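Local coordinates for VgrG protein (Vibrio cholerae, PDB 4DTH) that binds ATP and magnesium through its actin cross-linking domain, a toxin module that probably joins G-actin monomers to one another covalently, at residues Met38-Tyr48 with Leu57-Asn65; Thr232-Glu240 with Leu314-Gln323. All blocks are in the same frame, centred on the assembly; numbering follows the deposited sequence. Where two conformers were deposited one is given.

Contact 1. Residues Met38-Tyr48 with Leu57-Asn65; sequences MPANSAQKFGY and LFMLTKDMN. With GOL (glycerol), chain C.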
# COMPACT_ATOMS: atom_id res chain seq x y z
N MET A 38 11.04 15.37 -12.71
CA MET A 38 11.52 16.05 -11.50
C MET A 38 13.03 15.84 -11.34
O MET A 38 13.54 14.87 -11.90
CB MET A 38 10.81 15.46 -10.28
CG MET A 38 9.53 16.15 -9.94
SD MET A 38 8.89 15.66 -8.33
CE MET A 38 8.10 14.23 -8.75
N PRO A 39 13.74 16.66 -10.52
CA PRO A 39 15.17 16.37 -10.27
C PRO A 39 15.37 14.96 -9.71
O PRO A 39 14.47 14.42 -9.06
CB PRO A 39 15.56 17.40 -9.20
CG PRO A 39 14.59 18.52 -9.37
CD PRO A 39 13.30 17.85 -9.76
N ALA A 40 16.54 14.37 -9.94
CA ALA A 40 16.86 13.04 -9.40
C ALA A 40 16.84 13.10 -7.87
O ALA A 40 17.14 14.14 -7.29
CB ALA A 40 18.23 12.61 -9.89
N ASN A 41 16.43 11.98 -7.23
CA ASN A 41 16.34 11.85 -5.77
C ASN A 41 15.34 12.84 -5.11
O ASN A 41 15.46 13.16 -3.92
CB ASN A 41 17.76 11.83 -5.11
CG ASN A 41 17.84 11.27 -3.71
OD1 ASN A 41 18.60 11.77 -2.87
ND2 ASN A 41 17.07 10.23 -3.40
N SER A 42 14.34 13.31 -5.89
CA SER A 42 13.26 14.19 -5.41
C SER A 42 12.33 13.39 -4.50
O SER A 42 12.27 12.16 -4.62
CB SER A 42 12.42 14.70 -6.58
OG SER A 42 13.03 15.76 -7.29
N ALA A 43 11.57 14.07 -3.63
CA ALA A 43 10.58 13.42 -2.78
C ALA A 43 9.46 12.89 -3.69
O ALA A 43 9.24 13.46 -4.77
CB ALA A 43 10.00 14.41 -1.77
N GLN A 44 8.79 11.81 -3.28
CA GLN A 44 7.72 11.20 -4.07
C GLN A 44 6.54 12.16 -4.27
O GLN A 44 5.99 12.22 -5.36
CB GLN A 44 7.27 9.86 -3.47
CG GLN A 44 8.41 8.88 -3.07
CD GLN A 44 9.33 8.46 -4.20
OE1 GLN A 44 10.56 8.57 -4.10
NE2 GLN A 44 8.76 7.95 -5.28
N LYS A 45 6.16 12.92 -3.23
CA LYS A 45 5.03 13.85 -3.28
C LYS A 45 5.40 15.20 -3.88
O LYS A 45 6.39 15.79 -3.46
CB LYS A 45 4.43 14.05 -1.87
CG LYS A 45 3.66 12.83 -1.36
CD LYS A 45 4.47 11.90 -0.48
CE LYS A 45 4.21 12.16 0.99
NZ LYS A 45 4.21 10.89 1.76
N PHE A 46 4.60 15.69 -4.86
CA PHE A 46 4.83 17.02 -5.45
C PHE A 46 3.63 17.94 -5.30
O PHE A 46 3.70 19.13 -5.63
CB PHE A 46 5.36 16.94 -6.89
CG PHE A 46 4.42 16.37 -7.93
CD1 PHE A 46 4.37 15.00 -8.17
CD2 PHE A 46 3.63 17.21 -8.71
CE1 PHE A 46 3.53 14.48 -9.15
CE2 PHE A 46 2.79 16.68 -9.70
CZ PHE A 46 2.74 15.32 -9.91
N GLY A 47 2.54 17.41 -4.75
CA GLY A 47 1.34 18.19 -4.52
C GLY A 47 0.20 17.39 -3.94
O GLY A 47 0.35 16.19 -3.65
N TYR A 48 -0.93 18.04 -3.78
CA TYR A 48 -2.15 17.41 -3.29
C TYR A 48 -3.38 18.17 -3.71
O TYR A 48 -3.30 19.35 -4.10
CB TYR A 48 -2.11 17.15 -1.76
CG TYR A 48 -2.08 18.39 -0.89
CD1 TYR A 48 -0.88 19.04 -0.61
CD2 TYR A 48 -3.24 18.88 -0.30
CE1 TYR A 48 -0.84 20.16 0.22
CE2 TYR A 48 -3.22 20.01 0.52
CZ TYR A 48 -2.01 20.64 0.79
OH TYR A 48 -1.97 21.74 1.60
N LEU A 57 -7.80 15.34 0.02
CA LEU A 57 -8.43 14.20 -0.67
C LEU A 57 -7.43 13.20 -1.23
O LEU A 57 -7.60 11.99 -1.04
CB LEU A 57 -9.39 14.70 -1.76
CG LEU A 57 -10.50 15.66 -1.28
CD1 LEU A 57 -11.22 16.29 -2.46
CD2 LEU A 57 -11.50 14.95 -0.34
N PHE A 58 -6.39 13.68 -1.92
CA PHE A 58 -5.35 12.81 -2.46
C PHE A 58 -4.05 13.52 -2.74
O PHE A 58 -4.03 14.74 -2.93
CB PHE A 58 -5.84 12.03 -3.70
CG PHE A 58 -6.15 12.87 -4.91
CD1 PHE A 58 -5.16 13.20 -5.82
CD2 PHE A 58 -7.46 13.29 -5.16
CE1 PHE A 58 -5.45 13.99 -6.94
CE2 PHE A 58 -7.75 14.05 -6.29
CZ PHE A 58 -6.75 14.39 -7.19
N MET A 59 -2.97 12.76 -2.80
CA MET A 59 -1.65 13.29 -3.10
C MET A 59 -1.31 13.07 -4.56
O MET A 59 -1.72 12.08 -5.16
CB MET A 59 -0.59 12.57 -2.24
CG MET A 59 -0.73 12.79 -0.75
SD MET A 59 0.47 11.75 0.07
CE MET A 59 0.17 12.14 1.75
N LEU A 60 -0.49 13.96 -5.11
CA LEU A 60 0.05 13.82 -6.46
C LEU A 60 1.47 13.31 -6.26
O LEU A 60 2.27 13.96 -5.58
CB LEU A 60 0.07 15.18 -7.19
CG LEU A 60 -1.23 15.56 -7.90
CD1 LEU A 60 -2.24 16.12 -6.93
CD2 LEU A 60 -0.96 16.58 -8.96
N THR A 61 1.75 12.11 -6.78
CA THR A 61 3.06 11.50 -6.58
C THR A 61 3.69 11.01 -7.88
O THR A 61 2.98 10.69 -8.84
CB THR A 61 2.99 10.30 -5.58
OG1 THR A 61 2.35 9.18 -6.21
CG2 THR A 61 2.28 10.63 -4.26
N LYS A 62 5.02 10.87 -7.87
CA LYS A 62 5.74 10.20 -8.94
C LYS A 62 5.67 8.71 -8.58
O LYS A 62 5.61 8.35 -7.39
CB LYS A 62 7.20 10.69 -9.08
CG LYS A 62 8.07 10.60 -7.83
CD LYS A 62 9.55 10.81 -8.19
CE LYS A 62 10.39 10.95 -6.95
NZ LYS A 62 11.85 10.95 -7.26
N ASP A 63 5.65 7.84 -9.58
CA ASP A 63 5.53 6.41 -9.32
C ASP A 63 6.62 5.60 -10.02
O ASP A 63 7.69 5.43 -9.44
CB ASP A 63 4.09 5.96 -9.68
CG ASP A 63 3.70 4.52 -9.40
OD1 ASP A 63 4.41 3.84 -8.63
OD2 ASP A 63 2.67 4.08 -9.94
N MET A 64 6.36 5.13 -11.25
CA MET A 64 7.30 4.29 -11.99
C MET A 64 8.31 5.13 -12.75
O MET A 64 7.90 5.95 -13.58
CB MET A 64 6.56 3.36 -12.98
CG MET A 64 5.49 2.53 -12.34
SD MET A 64 6.13 1.44 -11.06
CE MET A 64 4.61 0.69 -10.51
N ASN A 65 9.61 4.88 -12.51
CA ASN A 65 10.67 5.58 -13.23
C ASN A 65 10.65 5.18 -14.71
O ASN A 65 10.77 3.99 -15.03
CB ASN A 65 12.05 5.31 -12.60
CG ASN A 65 13.18 6.04 -13.30
OD1 ASN A 65 13.49 5.80 -14.47
ND2 ASN A 65 13.80 6.98 -12.61
C1 GOL C . 13.23 6.46 -8.28
O1 GOL C . 12.10 5.69 -8.66
C2 GOL C . 13.04 7.11 -6.93
O2 GOL C . 11.92 7.99 -6.98
C3 GOL C . 14.28 7.91 -6.60
O3 GOL C . 14.14 8.57 -5.35
O HOH W 1 12.83 12.24 -9.61
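F46 and L60 meet at the tightly packed bulge of this antiparallel hairpin, where L60 CB lies over one face of the phenyl ring, 4.0 Å from its centroid. The ring's chi1 of 66° sets CG between the backbone N and the carbonyl carbon, folding the ring back across the partner strand. F46 and G47 both face L60, a classic beta bulge: F46 N bonds to L60 O (3.0 Å), and L60 N to G47 O (2.8 Å). A side chain on G47 would point to the face where L60 lies, so the glycine probably leaves room for the leucine. Beyond the bulge K62 N bonds to Q44 O, and on the other face the aliphatic part of K45 runs over M59 SD. M38 CE lies against the inner methylenes of K62, whose extended, buried chain crosses Q44 and carries NZ to the type II turn P39-S42.

The open side is that exposed turn and Q44. There K62 NZ donates to S42 O (2.9 Å), to a water held by P39 O, and to O2 of a glycerol, probably from the crystallisation liquor, that also bonds Q44 OE1. S42 OG bonds P39 O (2.6 Å), bracing a turn whose own backbone bond is weak.

Strand 85-97 flanks the hairpin, taking T61 OG1 at E90 O, E90 being a magnesium ligand; strand 140-144 lines the other edge, and F58 packs on helix 101-124.

Contact 2. Residues Thr232-Glu240 with Leu314-Gln323; sequences TSIYLKTAE and LSKNVFQYFQ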
# COMPACT_ATOMS: atom_id res chain seq x y z
N THR A 232 1.07 -16.99 12.10
CA THR A 232 1.49 -18.26 11.49
C THR A 232 1.22 -18.25 9.99
O THR A 232 2.09 -18.66 9.23
CB THR A 232 0.90 -19.48 12.21
OG1 THR A 232 1.21 -19.41 13.60
CG2 THR A 232 1.44 -20.78 11.65
N SER A 233 0.04 -17.76 9.56
CA SER A 233 -0.30 -17.69 8.13
C SER A 233 0.73 -16.84 7.37
O SER A 233 1.19 -17.26 6.31
CB SER A 233 -1.71 -17.16 7.92
OG SER A 233 -2.66 -18.08 8.45
N ILE A 234 1.12 -15.69 7.93
CA ILE A 234 2.11 -14.80 7.31
C ILE A 234 3.49 -15.47 7.26
O ILE A 234 4.15 -15.42 6.22
CB ILE A 234 2.15 -13.41 8.00
CG1 ILE A 234 0.87 -12.62 7.66
CG2 ILE A 234 3.43 -12.62 7.60
CD1 ILE A 234 0.75 -11.28 8.32
N TYR A 235 3.92 -16.07 8.39
CA TYR A 235 5.24 -16.72 8.47
C TYR A 235 5.34 -17.87 7.46
O TYR A 235 6.34 -17.97 6.76
CB TYR A 235 5.53 -17.24 9.89
CG TYR A 235 5.91 -16.21 10.93
CD1 TYR A 235 5.33 -14.94 10.95
CD2 TYR A 235 6.77 -16.54 11.98
CE1 TYR A 235 5.61 -14.03 11.96
CE2 TYR A 235 7.07 -15.63 12.99
CZ TYR A 235 6.46 -14.38 12.99
OH TYR A 235 6.79 -13.49 13.98
N LEU A 236 4.29 -18.72 7.38
CA LEU A 236 4.24 -19.86 6.46
C LEU A 236 4.23 -19.40 5.01
O LEU A 236 4.95 -19.97 4.19
CB LEU A 236 3.05 -20.79 6.75
CG LEU A 236 3.08 -21.55 8.08
CD1 LEU A 236 1.82 -22.42 8.21
CD2 LEU A 236 4.34 -22.41 8.21
N LYS A 237 3.44 -18.35 4.68
CA LYS A 237 3.39 -17.79 3.33
C LYS A 237 4.76 -17.21 2.93
O LYS A 237 5.19 -17.39 1.78
CB LYS A 237 2.27 -16.75 3.18
CG LYS A 237 2.12 -16.20 1.76
CD LYS A 237 1.64 -17.25 0.75
CE LYS A 237 1.33 -16.61 -0.58
NZ LYS A 237 0.80 -17.63 -1.52
N THR A 238 5.44 -16.52 3.87
CA THR A 238 6.76 -15.94 3.61
C THR A 238 7.75 -17.06 3.26
O THR A 238 8.50 -16.93 2.28
CB THR A 238 7.22 -15.04 4.76
OG1 THR A 238 6.26 -14.00 4.94
CG2 THR A 238 8.59 -14.40 4.49
N ALA A 239 7.73 -18.16 4.03
CA ALA A 239 8.58 -19.32 3.77
C ALA A 239 8.26 -19.93 2.40
O ALA A 239 9.18 -20.20 1.62
CB ALA A 239 8.42 -20.34 4.88
N GLU A 240 6.95 -20.05 2.06
CA GLU A 240 6.52 -20.57 0.75
C GLU A 240 7.06 -19.71 -0.38
O GLU A 240 7.62 -20.24 -1.35
CB GLU A 240 4.98 -20.66 0.69
CG GLU A 240 4.42 -21.10 -0.66
CD GLU A 240 2.97 -20.73 -0.87
OE1 GLU A 240 2.10 -21.33 -0.21
OE2 GLU A 240 2.70 -19.80 -1.67
N LEU A 314 15.41 -22.38 6.94
CA LEU A 314 14.37 -21.48 6.46
C LEU A 314 13.42 -21.09 7.60
O LEU A 314 13.12 -19.91 7.74
CB LEU A 314 13.61 -22.08 5.26
CG LEU A 314 12.51 -21.22 4.62
CD1 LEU A 314 13.02 -19.80 4.22
CD2 LEU A 314 11.91 -21.94 3.43
N SER A 315 13.01 -22.07 8.44
CA SER A 315 12.12 -21.84 9.57
C SER A 315 12.71 -20.83 10.58
O SER A 315 12.02 -19.90 10.97
CB SER A 315 11.80 -23.16 10.27
OG SER A 315 11.16 -24.08 9.40
N LYS A 316 13.97 -21.04 10.99
CA LYS A 316 14.70 -20.19 11.95
C LYS A 316 14.86 -18.79 11.40
O LYS A 316 14.61 -17.82 12.12
CB LYS A 316 16.09 -20.81 12.28
CG LYS A 316 17.00 -19.98 13.19
CD LYS A 316 18.39 -19.77 12.58
CE LYS A 316 19.21 -18.80 13.40
NZ LYS A 316 19.93 -17.81 12.55
N ASN A 317 15.26 -18.69 10.12
CA ASN A 317 15.45 -17.40 9.48
C ASN A 317 14.17 -16.58 9.32
O ASN A 317 14.20 -15.38 9.57
CB ASN A 317 16.24 -17.54 8.19
CG ASN A 317 17.72 -17.67 8.48
OD1 ASN A 317 18.38 -16.69 8.85
ND2 ASN A 317 18.25 -18.89 8.40
N VAL A 318 13.05 -17.22 8.94
CA VAL A 318 11.75 -16.54 8.80
C VAL A 318 11.28 -16.11 10.19
O VAL A 318 10.89 -14.95 10.37
CB VAL A 318 10.69 -17.42 8.06
CG1 VAL A 318 9.28 -16.83 8.19
CG2 VAL A 318 11.06 -17.61 6.58
N PHE A 319 11.35 -17.02 11.18
CA PHE A 319 10.95 -16.71 12.56
C PHE A 319 11.72 -15.50 13.11
O PHE A 319 11.09 -14.54 13.53
CB PHE A 319 11.06 -17.94 13.48
CG PHE A 319 10.49 -17.71 14.86
CD1 PHE A 319 11.27 -17.16 15.87
CD2 PHE A 319 9.15 -18.00 15.14
CE1 PHE A 319 10.73 -16.90 17.14
CE2 PHE A 319 8.62 -17.75 16.41
CZ PHE A 319 9.41 -17.21 17.40
N GLN A 320 13.07 -15.52 13.04
CA GLN A 320 13.93 -14.42 13.53
C GLN A 320 13.67 -13.12 12.78
O GLN A 320 13.61 -12.05 13.40
CB GLN A 320 15.43 -14.80 13.44
CG GLN A 320 16.35 -13.83 14.20
CD GLN A 320 17.82 -13.87 13.81
OE1 GLN A 320 18.23 -14.51 12.83
NE2 GLN A 320 18.65 -13.16 14.56
N TYR A 321 13.53 -13.20 11.44
CA TYR A 321 13.28 -12.04 10.60
C TYR A 321 12.07 -11.26 11.12
O TYR A 321 12.18 -10.05 11.34
CB TYR A 321 13.05 -12.47 9.14
CG TYR A 321 12.70 -11.32 8.24
CD1 TYR A 321 13.68 -10.44 7.78
CD2 TYR A 321 11.38 -11.10 7.83
CE1 TYR A 321 13.36 -9.37 6.95
CE2 TYR A 321 11.05 -10.03 7.01
CZ TYR A 321 12.04 -9.17 6.56
OH TYR A 321 11.72 -8.12 5.75
N PHE A 322 10.94 -11.94 11.32
CA PHE A 322 9.73 -11.28 11.80
C PHE A 322 9.79 -10.84 13.26
O PHE A 322 9.16 -9.85 13.62
CB PHE A 322 8.48 -12.11 11.48
CG PHE A 322 8.14 -12.08 10.01
CD1 PHE A 322 7.91 -10.88 9.35
CD2 PHE A 322 8.06 -13.26 9.28
CE1 PHE A 322 7.61 -10.84 7.98
CE2 PHE A 322 7.76 -13.23 7.91
CZ PHE A 322 7.52 -12.03 7.27
N GLN A 323 10.54 -11.58 14.09
CA GLN A 323 10.73 -11.31 15.51
C GLN A 323 11.50 -9.98 15.73
O GLN A 323 11.12 -9.21 16.61
CB GLN A 323 11.42 -12.51 16.18
CG GLN A 323 12.04 -12.25 17.54
CD GLN A 323 12.80 -13.47 17.99
OE1 GLN A 323 13.97 -13.66 17.66
NE2 GLN A 323 12.11 -14.36 18.70
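I234 O is gripped twice by T238: by the helical N-H at 2.9 Å and by the hydroxyl OG1 at 2.8 Å, the two arriving from opposite faces of the carbonyl plane. With chi1 at -59°, OG1 lies anti to its own carbonyl carbon and reaches back one turn, so a threonine can satisfy its hydroxyl within its own helix although the site is buried. The same oxygen faces the other helix, meeting the rim of the F322 ring near its plane, 3.3 Å from CZ.

Three residues of 232-240 line one side and the edge of the F322 ring, while Y321 CD2 of its own helix covers the other face. I234 CG2 sits over the first face, T238 stands at the edge, and Y235 forms an offset stack with the ring, centroids 4.9 Å apart and planes 27° from parallel. The aromatic side chains slide past each other in opposite directions, so that Y235 CZ ends against F322 CB (3.4 Å) rather than over the partner's ring. The edge of the tyrosine is used as well: CE2 meets F319 CD2, one turn back on the second helix. A long flat residue suits this place because it can touch both aromatic neighbours.

Smaller side chains fill the rest of the interface. V318 divides its branches, CG1 against Y235 O (3.5 Å) and CG2 against A239, whose methyl group also receives L314 CD2. The axes of the two short segments come within 9.9 Å, their N-to-C directions 127° apart, with Y235 and V318 closest by CA.

Helix 292-307 backs the interface through M299 and I302, which touch Y235, while W275 of helix 269-275 touches I234 and T238; the pair belongs to a cluster of packed helices.

How the contacts relate
Contact 1 closes before contact 2 opens, so the two follow in series along the chain, on opposite sides of its centre. Their centres are 33 Å apart and their nearest atoms about 19 Å, with no touch between them. Contact 1 builds part of the strand-rich region through the hairpin 45-51 and 56-68; contact 2 joins helices 221-245 and 312-323 in the helical region. Both fall within the actin cross-linking domain. The nucleotide is nearer the first: K45's side chain is about 6 Å from ATP and T61's about 5 Å from a magnesium ion, against about 13 Å from ATP for F322's. Contact 1 thus borders the site, whereas contact 2 is more distant helix packing.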